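Local coordinates for protein thiamine monophosphate kinase (Aquifex aeolicus, PDB 1VQV) that phosphorylates thiamine monophosphate with ATP to make thiamine diphosphate, the active form of vitamin B1, and works as a homodimer, at residues B[62-67]-B[98-103]; B[169-174]-B[245-250]; B[192-197]-B[262-267]. One frame throughout, in Å; residues are numbered along the deposited sequence.

Interaction 1 lies in the N-terminal PurM-like domain, and interaction 3 packs the start of helix 195-201 on the seven-stranded sheet that follows it. Their centres are 22 Å apart. They touch where V67 and K63 both pack on Y262, with V67 CG2 3.9 Å from Y262 CE2. Both flank the metal sites: the side chain of A64 is about 5 Å from that of D43, and L264 is about 5 Å from D207, nearest atoms in each case. Interaction 1 also holds Y101, which binds ATP. Interaction 2 is a surface contact away from these sites. Its centre is 26 Å from interaction 1 and 30 Å from interaction 3. Its segments alternate with those of interaction 3 along the chain.

Interaction 1: B[62-67]-B[98-103]; sequences WKAISV and ERFYIG
W62 and A64 of helix 57-73 meet G103 and F100 of helix 94-111. This is a helix-helix contact in the N-terminal PurM-like domain, where both helices lie against the four-stranded sheet. It is buried, and no hydrogen bond crosses it.

The backbones come together at one point. The CA atoms of W62 and G103 are 4.5 Å apart. G103 has no side chain, so its main chain can lie directly against W62. Its carbonyl accepts a CA-H...O contact: W62 CA is 3.5 Å from G103 O, with 129° at the hydrogen. W62 CE3 stands 3.8 Å from the same oxygen, on an oblique approach to the ring.

The apolar part is a single touch. A64 CB lies 4.2 Å from F100 CZ, so the methyl meets the far end of the phenyl ring. F100 CG is anti to the backbone N (chi1 167°), and this carries the ring across to helix 57-73. I128 of strand 127-136 touches both side chains, and F100 also rests on L86 of strand 77-88.

The polar and cationic partners of W62 lie outside the two segments. Its indole NE1 is hydrogen-bonded to P188 O, and R187 makes a cation-pi contact with the ring. The bond at NE1 probably limits how the indole can turn. A phosphate ion, probably from the crystallisation liquor, sits about 6 Å from the W62 side chain, nearest atoms.

The aromatic contact is between neighbours on helix 94-111. Y101, an ATP-binding residue, starts away from helix 57-73 and does not reach segment 62-67. I15 of the second subunit packs on Y101. F100 CD2 sits 3.7 Å above the plane of the Y101 ring, over its centre.

Interaction 2: B[169-174]-B[245-250]; sequences MEKEEY and EKYGKN
M169, modelled as selenomethionine, reaches Y247 with the end of its side chain. SE is 3.6 Å from Y247 CE2 and 4.5 Å from the ring centroid. It lies 51° off the ring normal, so this Met-aromatic contact is oblique. The chain bends at its last torsion (chi3 -55°), which brings CE to 3.6 Å from Y247 OH. The same methyl lies at the edge of the Y174 ring, in its plane.

E170 takes a positive phi and turns the chain out of helix 159-168. K171 and Y247 approach each other from opposite directions, as M169 and Y247 do. K171 NZ stands at the ring edge, 3.7 Å from Y247 OH, with no hydrogen bond. That hydroxyl is bonded to E178 instead.

Y247 follows helix 238-246, which ends in a Schellman motif with G248 as the C-prime residue; G248 N bonds E245 O at 3.0 Å. Y243 stacks on the Y247 ring. With an alanine in place of Y247, M169 would probably lose its aromatic partner and E178 a hydrogen-bond partner.

Y174 closes the loop back on itself. K171 CB lies 3.2 Å above one face of its ring, offset toward the rim. The Y174 hydroxyl is hydrogen-bonded to L166 O and receives a weak bond from K171 N.

Interaction 3: B[192-197]-B[262-267]; sequences IDYVKH and YQLLFT
Y194 and H197 form a buried apolar and aromatic contact with L264 and F266. It joins the start of helix 195-201, and the turn just before it, to one face of strand 263-268. That strand runs between 204-208 and 150-153 in the seven-stranded mixed sheet of the second domain. L264 and F266 point their CB atoms toward 192-197. L265, between them, packs on V151, V153 and M206.

L264 meets the base of Y194. Its CD1 is 3.4 Å from Y194 CB and 3.6 Å from Y194 CG, and it comes to the ring obliquely. The two side chains slide past each other in opposite directions. The side chain of L264 is about 5 Å from that of D207, a magnesium ligand, so this end of the contact lies next to the metal site.

The F266 ring touches both Y194 and H197. Its CG stands between the backbone N and the carbonyl carbon (chi1 55°), which lifts the ring off the strand toward the helix. F266 CZ lies at the edge of the Y194 ring, 4.0 Å from Y194 CE2. F266 CE1 is 3.7 Å from H197 NE2, at the imidazole edge. The F266 and H197 ring planes are at 76° with centroids 5.7 Å apart, an oblique pair. F152 of strand 150-153 also meets the F266 ring.

Apolar and aromatic van der Waals contacts join the two segments, with no hydrogen bond between them. The polar ends are satisfied beyond them: Y194 OH bonds D278, and H197 NE2 bonds H268 NE2. These two bonds are likely to limit how the Y194 and H197 rings turn. In the H197-H268 bond one NE2 must donate and the other accept.

Interaction 1: B[62-67]-B[98-103]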
# COMPACT_ATOMS: atom_id res chain seq x y z
N TRP B 62 7.40 -4.66 -14.03
CA TRP B 62 8.59 -3.84 -13.89
C TRP B 62 8.15 -2.42 -13.53
O TRP B 62 8.65 -1.83 -12.59
CB TRP B 62 9.40 -3.86 -15.20
CG TRP B 62 10.57 -2.90 -15.25
CD1 TRP B 62 10.51 -1.55 -15.50
CD2 TRP B 62 11.95 -3.19 -14.98
NE1 TRP B 62 11.76 -0.99 -15.39
CE2 TRP B 62 12.66 -1.97 -15.07
CE3 TRP B 62 12.65 -4.37 -14.67
CZ2 TRP B 62 14.04 -1.89 -14.86
CZ3 TRP B 62 14.02 -4.29 -14.46
CH2 TRP B 62 14.70 -3.05 -14.56
N LYS B 63 7.20 -1.89 -14.27
CA LYS B 63 6.70 -0.55 -14.00
C LYS B 63 6.19 -0.39 -12.57
O LYS B 63 6.44 0.63 -11.94
CB LYS B 63 5.60 -0.20 -15.00
CG LYS B 63 5.24 1.25 -15.06
CD LYS B 63 4.56 1.58 -16.36
CE LYS B 63 4.16 3.04 -16.42
NZ LYS B 63 3.48 3.38 -17.70
N ALA B 64 5.49 -1.39 -12.05
CA ALA B 64 4.95 -1.31 -10.69
C ALA B 64 6.04 -0.95 -9.68
O ALA B 64 5.81 -0.17 -8.76
CB ALA B 64 4.29 -2.62 -10.31
N ILE B 65 7.22 -1.52 -9.86
CA ILE B 65 8.34 -1.24 -8.98
C ILE B 65 9.05 0.07 -9.36
O ILE B 65 9.42 0.86 -8.50
CB ILE B 65 9.36 -2.40 -9.02
CG1 ILE B 65 8.73 -3.64 -8.36
CG2 ILE B 65 10.67 -1.99 -8.34
CD1 ILE B 65 8.39 -3.48 -6.91
N SER B 66 9.22 0.30 -10.66
CA SER B 66 9.89 1.50 -11.12
C SER B 66 9.22 2.83 -10.78
O SER B 66 9.91 3.80 -10.50
CB SER B 66 10.11 1.43 -12.64
OG SER B 66 11.23 0.61 -12.94
N VAL B 67 7.89 2.89 -10.79
CA VAL B 67 7.25 4.16 -10.48
C VAL B 67 7.57 4.54 -9.03
O VAL B 67 7.92 5.69 -8.75
CB VAL B 67 5.72 4.09 -10.68
CG1 VAL B 67 5.09 5.41 -10.28
CG2 VAL B 67 5.41 3.79 -12.13
N GLU B 98 2.29 -14.80 -13.13
CA GLU B 98 3.67 -15.30 -13.12
C GLU B 98 4.61 -14.36 -13.89
O GLU B 98 5.74 -14.11 -13.46
CB GLU B 98 3.75 -16.70 -13.75
CG GLU B 98 5.00 -17.46 -13.30
CD GLU B 98 5.28 -18.73 -14.10
OE1 GLU B 98 4.37 -19.60 -14.20
OE2 GLU B 98 6.42 -18.87 -14.61
N ARG B 99 4.14 -13.84 -15.02
CA ARG B 99 4.94 -12.94 -15.82
C ARG B 99 5.03 -11.58 -15.17
O ARG B 99 6.03 -10.87 -15.32
CB ARG B 99 4.37 -12.84 -17.23
CG ARG B 99 4.69 -14.07 -18.06
CD ARG B 99 3.97 -14.11 -19.39
NE ARG B 99 4.25 -15.35 -20.10
CZ ARG B 99 5.09 -15.47 -21.13
NH1 ARG B 99 5.72 -14.40 -21.60
NH2 ARG B 99 5.29 -16.65 -21.69
N PHE B 100 4.00 -11.22 -14.43
CA PHE B 100 3.97 -9.95 -13.72
C PHE B 100 5.08 -9.95 -12.68
O PHE B 100 5.86 -9.00 -12.58
CB PHE B 100 2.62 -9.75 -13.03
CG PHE B 100 2.62 -8.63 -12.04
CD1 PHE B 100 2.43 -7.32 -12.45
CD2 PHE B 100 2.88 -8.88 -10.70
CE1 PHE B 100 2.53 -6.27 -11.55
CE2 PHE B 100 2.98 -7.84 -9.79
CZ PHE B 100 2.80 -6.53 -10.22
N TYR B 101 5.14 -11.02 -11.89
CA TYR B 101 6.15 -11.13 -10.85
C TYR B 101 7.58 -11.34 -11.33
O TYR B 101 8.53 -11.11 -10.59
CB TYR B 101 5.74 -12.21 -9.85
CG TYR B 101 4.70 -11.71 -8.87
CD1 TYR B 101 5.04 -10.74 -7.93
CD2 TYR B 101 3.39 -12.17 -8.91
CE1 TYR B 101 4.10 -10.24 -7.06
CE2 TYR B 101 2.43 -11.67 -8.04
CZ TYR B 101 2.79 -10.71 -7.11
OH TYR B 101 1.84 -10.23 -6.21
N ILE B 102 7.71 -11.75 -12.59
CA ILE B 102 9.00 -11.95 -13.25
C ILE B 102 9.55 -10.55 -13.43
O ILE B 102 10.69 -10.27 -13.07
CB ILE B 102 8.82 -12.61 -14.66
CG1 ILE B 102 8.46 -14.09 -14.51
CG2 ILE B 102 10.10 -12.44 -15.49
CD1 ILE B 102 8.24 -14.82 -15.84
N GLY B 103 8.72 -9.68 -13.99
CA GLY B 103 9.11 -8.31 -14.21
C GLY B 103 9.42 -7.60 -12.90
O GLY B 103 10.30 -6.74 -12.85

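Interaction 2: B[169-174]-B[245-250]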
# COMPACT_ATOMS: atom_id res chain seq x y z
N MSE B 169 -3.03 3.74 -30.43
CA MSE B 169 -3.36 3.55 -31.83
C MSE B 169 -3.60 2.08 -32.10
O MSE B 169 -4.16 1.70 -33.14
CB MSE B 169 -2.24 4.07 -32.74
CG MSE B 169 -1.79 5.47 -32.40
SE MSE B 169 -0.58 6.20 -33.71
CE MSE B 169 0.77 4.80 -33.70
N GLU B 170 -3.16 1.25 -31.17
CA GLU B 170 -3.32 -0.19 -31.29
C GLU B 170 -2.76 -0.76 -32.58
O GLU B 170 -3.36 -1.66 -33.16
CB GLU B 170 -4.79 -0.58 -31.16
CG GLU B 170 -5.23 -0.86 -29.74
CD GLU B 170 -6.62 -1.49 -29.68
OE1 GLU B 170 -6.87 -2.43 -30.49
OE2 GLU B 170 -7.43 -1.06 -28.82
N LYS B 171 -1.63 -0.25 -33.04
CA LYS B 171 -1.01 -0.76 -34.26
C LYS B 171 -0.62 -2.22 -34.04
O LYS B 171 -0.53 -2.69 -32.90
CB LYS B 171 0.25 0.04 -34.61
CG LYS B 171 0.02 1.29 -35.43
CD LYS B 171 1.34 2.02 -35.65
CE LYS B 171 1.22 3.07 -36.73
NZ LYS B 171 0.07 3.98 -36.45
N GLU B 172 -0.38 -2.92 -35.14
CA GLU B 172 0.02 -4.32 -35.09
C GLU B 172 1.50 -4.34 -34.70
O GLU B 172 1.90 -4.97 -33.71
CB GLU B 172 -0.15 -4.95 -36.47
CG GLU B 172 0.61 -4.24 -37.60
CD GLU B 172 -0.14 -3.09 -38.26
OE1 GLU B 172 0.10 -2.85 -39.47
OE2 GLU B 172 -0.96 -2.41 -37.61
N GLU B 173 2.29 -3.60 -35.47
CA GLU B 173 3.72 -3.49 -35.24
C GLU B 173 4.07 -2.00 -35.28
O GLU B 173 3.24 -1.18 -35.66
CB GLU B 173 4.49 -4.24 -36.32
CG GLU B 173 5.97 -4.30 -36.03
CD GLU B 173 6.26 -4.98 -34.72
OE1 GLU B 173 6.22 -6.23 -34.69
OE2 GLU B 173 6.52 -4.26 -33.71
N TYR B 174 5.28 -1.65 -34.88
CA TYR B 174 5.67 -0.24 -34.89
C TYR B 174 7.10 -0.10 -35.41
O TYR B 174 7.84 -1.08 -35.44
CB TYR B 174 5.58 0.38 -33.47
CG TYR B 174 4.19 0.40 -32.82
CD1 TYR B 174 3.72 -0.70 -32.09
CD2 TYR B 174 3.36 1.52 -32.92
CE1 TYR B 174 2.46 -0.69 -31.48
CE2 TYR B 174 2.10 1.53 -32.31
CZ TYR B 174 1.65 0.43 -31.60
OH TYR B 174 0.40 0.43 -31.03
N GLU B 245 7.18 14.85 -36.24
CA GLU B 245 7.15 15.10 -37.66
C GLU B 245 6.15 14.15 -38.31
O GLU B 245 5.25 14.59 -39.03
CB GLU B 245 8.56 14.91 -38.27
CG GLU B 245 8.68 15.26 -39.77
CD GLU B 245 8.05 16.62 -40.12
OE1 GLU B 245 6.80 16.74 -40.03
OE2 GLU B 245 8.79 17.57 -40.50
N LYS B 246 6.29 12.86 -38.04
CA LYS B 246 5.40 11.88 -38.63
C LYS B 246 3.93 12.08 -38.34
O LYS B 246 3.11 11.86 -39.23
CB LYS B 246 5.78 10.47 -38.23
CG LYS B 246 4.83 9.41 -38.77
CD LYS B 246 5.45 8.04 -38.62
CE LYS B 246 4.57 6.93 -39.10
NZ LYS B 246 5.43 5.71 -39.14
N TYR B 247 3.58 12.45 -37.12
CA TYR B 247 2.17 12.66 -36.78
C TYR B 247 1.92 14.15 -36.67
O TYR B 247 0.94 14.59 -36.06
CB TYR B 247 1.79 11.97 -35.46
CG TYR B 247 2.01 10.48 -35.53
CD1 TYR B 247 3.30 9.96 -35.43
CD2 TYR B 247 0.97 9.61 -35.83
CE1 TYR B 247 3.56 8.62 -35.63
CE2 TYR B 247 1.21 8.25 -36.04
CZ TYR B 247 2.51 7.76 -35.95
OH TYR B 247 2.77 6.43 -36.20
N GLY B 248 2.83 14.92 -37.27
CA GLY B 248 2.74 16.37 -37.28
C GLY B 248 2.32 17.01 -35.97
O GLY B 248 1.16 17.40 -35.79
N LYS B 249 3.26 17.13 -35.04
CA LYS B 249 2.95 17.75 -33.75
C LYS B 249 4.13 18.57 -33.26
O LYS B 249 5.21 18.51 -33.85
CB LYS B 249 2.57 16.67 -32.74
CG LYS B 249 1.27 16.01 -33.09
CD LYS B 249 0.85 15.02 -32.03
CE LYS B 249 -0.64 14.69 -32.13
NZ LYS B 249 -1.47 15.90 -31.84
N ASN B 250 3.93 19.34 -32.19
CA ASN B 250 5.03 20.15 -31.68
C ASN B 250 5.79 19.49 -30.54
O ASN B 250 5.28 19.36 -29.42
CB ASN B 250 4.55 21.53 -31.20
CG ASN B 250 5.70 22.39 -30.69
OD1 ASN B 250 6.71 22.57 -31.37
ND2 ASN B 250 5.55 22.91 -29.49

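Interaction 3: B[192-197]-B[262-267]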
# COMPACT_ATOMS: atom_id res chain seq x y z
N ILE B 192 17.91 5.87 -10.88
CA ILE B 192 18.55 5.48 -9.65
C ILE B 192 20.02 5.83 -9.71
O ILE B 192 20.72 5.77 -8.69
CB ILE B 192 18.36 3.98 -9.35
CG1 ILE B 192 18.91 3.70 -7.95
CG2 ILE B 192 19.00 3.13 -10.44
CD1 ILE B 192 18.61 2.34 -7.41
N ASP B 193 20.47 6.21 -10.90
CA ASP B 193 21.85 6.61 -11.16
C ASP B 193 22.12 8.09 -10.81
O ASP B 193 23.22 8.58 -10.99
CB ASP B 193 22.20 6.34 -12.63
CG ASP B 193 21.36 7.16 -13.61
OD1 ASP B 193 20.17 7.40 -13.37
OD2 ASP B 193 21.89 7.56 -14.66
N TYR B 194 21.11 8.77 -10.29
CA TYR B 194 21.20 10.17 -9.90
C TYR B 194 21.14 10.31 -8.39
O TYR B 194 21.14 11.43 -7.86
CB TYR B 194 20.03 10.97 -10.47
CG TYR B 194 20.23 11.55 -11.83
CD1 TYR B 194 20.31 10.74 -12.95
CD2 TYR B 194 20.35 12.93 -11.99
CE1 TYR B 194 20.49 11.28 -14.20
CE2 TYR B 194 20.53 13.49 -13.24
CZ TYR B 194 20.60 12.66 -14.34
OH TYR B 194 20.78 13.23 -15.58
N VAL B 195 21.05 9.19 -7.68
CA VAL B 195 20.93 9.28 -6.24
C VAL B 195 22.08 10.05 -5.62
O VAL B 195 21.84 11.05 -4.94
CB VAL B 195 20.76 7.87 -5.59
CG1 VAL B 195 21.26 7.87 -4.16
CG2 VAL B 195 19.28 7.51 -5.59
N LYS B 196 23.31 9.62 -5.86
CA LYS B 196 24.48 10.30 -5.31
C LYS B 196 24.48 11.80 -5.61
O LYS B 196 24.71 12.63 -4.73
CB LYS B 196 25.75 9.68 -5.87
CG LYS B 196 25.85 8.19 -5.64
CD LYS B 196 25.91 7.87 -4.16
CE LYS B 196 26.31 6.43 -3.94
NZ LYS B 196 27.63 6.17 -4.58
N HIS B 197 24.20 12.15 -6.86
CA HIS B 197 24.18 13.55 -7.24
C HIS B 197 23.11 14.35 -6.52
O HIS B 197 23.37 15.44 -6.04
CB HIS B 197 23.99 13.71 -8.75
CG HIS B 197 24.11 15.12 -9.21
ND1 HIS B 197 25.32 15.75 -9.39
CD2 HIS B 197 23.16 16.07 -9.45
CE1 HIS B 197 25.12 17.01 -9.71
NE2 HIS B 197 23.82 17.23 -9.76
N TYR B 262 9.05 10.23 -15.66
CA TYR B 262 9.96 9.55 -14.75
C TYR B 262 11.37 10.12 -14.82
O TYR B 262 12.35 9.40 -14.66
CB TYR B 262 10.00 8.05 -15.05
CG TYR B 262 8.64 7.45 -15.31
CD1 TYR B 262 8.26 7.13 -16.61
CD2 TYR B 262 7.74 7.22 -14.27
CE1 TYR B 262 7.00 6.60 -16.88
CE2 TYR B 262 6.48 6.69 -14.52
CZ TYR B 262 6.12 6.38 -15.83
OH TYR B 262 4.87 5.87 -16.10
N GLN B 263 11.45 11.42 -15.07
CA GLN B 263 12.74 12.11 -15.09
C GLN B 263 12.78 13.06 -13.90
O GLN B 263 11.75 13.43 -13.35
CB GLN B 263 12.93 12.88 -16.40
CG GLN B 263 13.14 12.01 -17.63
CD GLN B 263 14.34 11.07 -17.52
OE1 GLN B 263 14.94 10.93 -16.46
NE2 GLN B 263 14.68 10.42 -18.61
N LEU B 264 13.98 13.44 -13.50
CA LEU B 264 14.15 14.34 -12.37
C LEU B 264 14.15 15.81 -12.73
O LEU B 264 14.63 16.20 -13.79
CB LEU B 264 15.46 14.02 -11.66
CG LEU B 264 15.57 12.63 -11.07
CD1 LEU B 264 16.98 12.36 -10.65
CD2 LEU B 264 14.60 12.51 -9.89
N LEU B 265 13.59 16.63 -11.84
CA LEU B 265 13.57 18.08 -12.00
C LEU B 265 14.17 18.56 -10.69
O LEU B 265 13.53 18.48 -9.65
CB LEU B 265 12.15 18.60 -12.16
CG LEU B 265 12.01 20.12 -12.16
CD1 LEU B 265 12.78 20.72 -13.31
CD2 LEU B 265 10.55 20.49 -12.27
N PHE B 266 15.41 19.04 -10.75
CA PHE B 266 16.12 19.48 -9.56
C PHE B 266 16.78 20.83 -9.75
O PHE B 266 16.81 21.36 -10.85
CB PHE B 266 17.17 18.43 -9.16
CG PHE B 266 18.16 18.06 -10.26
CD1 PHE B 266 19.51 18.40 -10.15
CD2 PHE B 266 17.75 17.36 -11.40
CE1 PHE B 266 20.44 18.04 -11.16
CE2 PHE B 266 18.68 17.01 -12.40
CZ PHE B 266 20.02 17.35 -12.27
N THR B 267 17.29 21.42 -8.67
CA THR B 267 17.97 22.70 -8.77
C THR B 267 19.19 22.78 -7.89
O THR B 267 19.23 22.22 -6.79
CB THR B 267 17.07 23.89 -8.38
OG1 THR B 267 16.98 23.95 -6.95
CG2 THR B 267 15.71 23.77 -8.97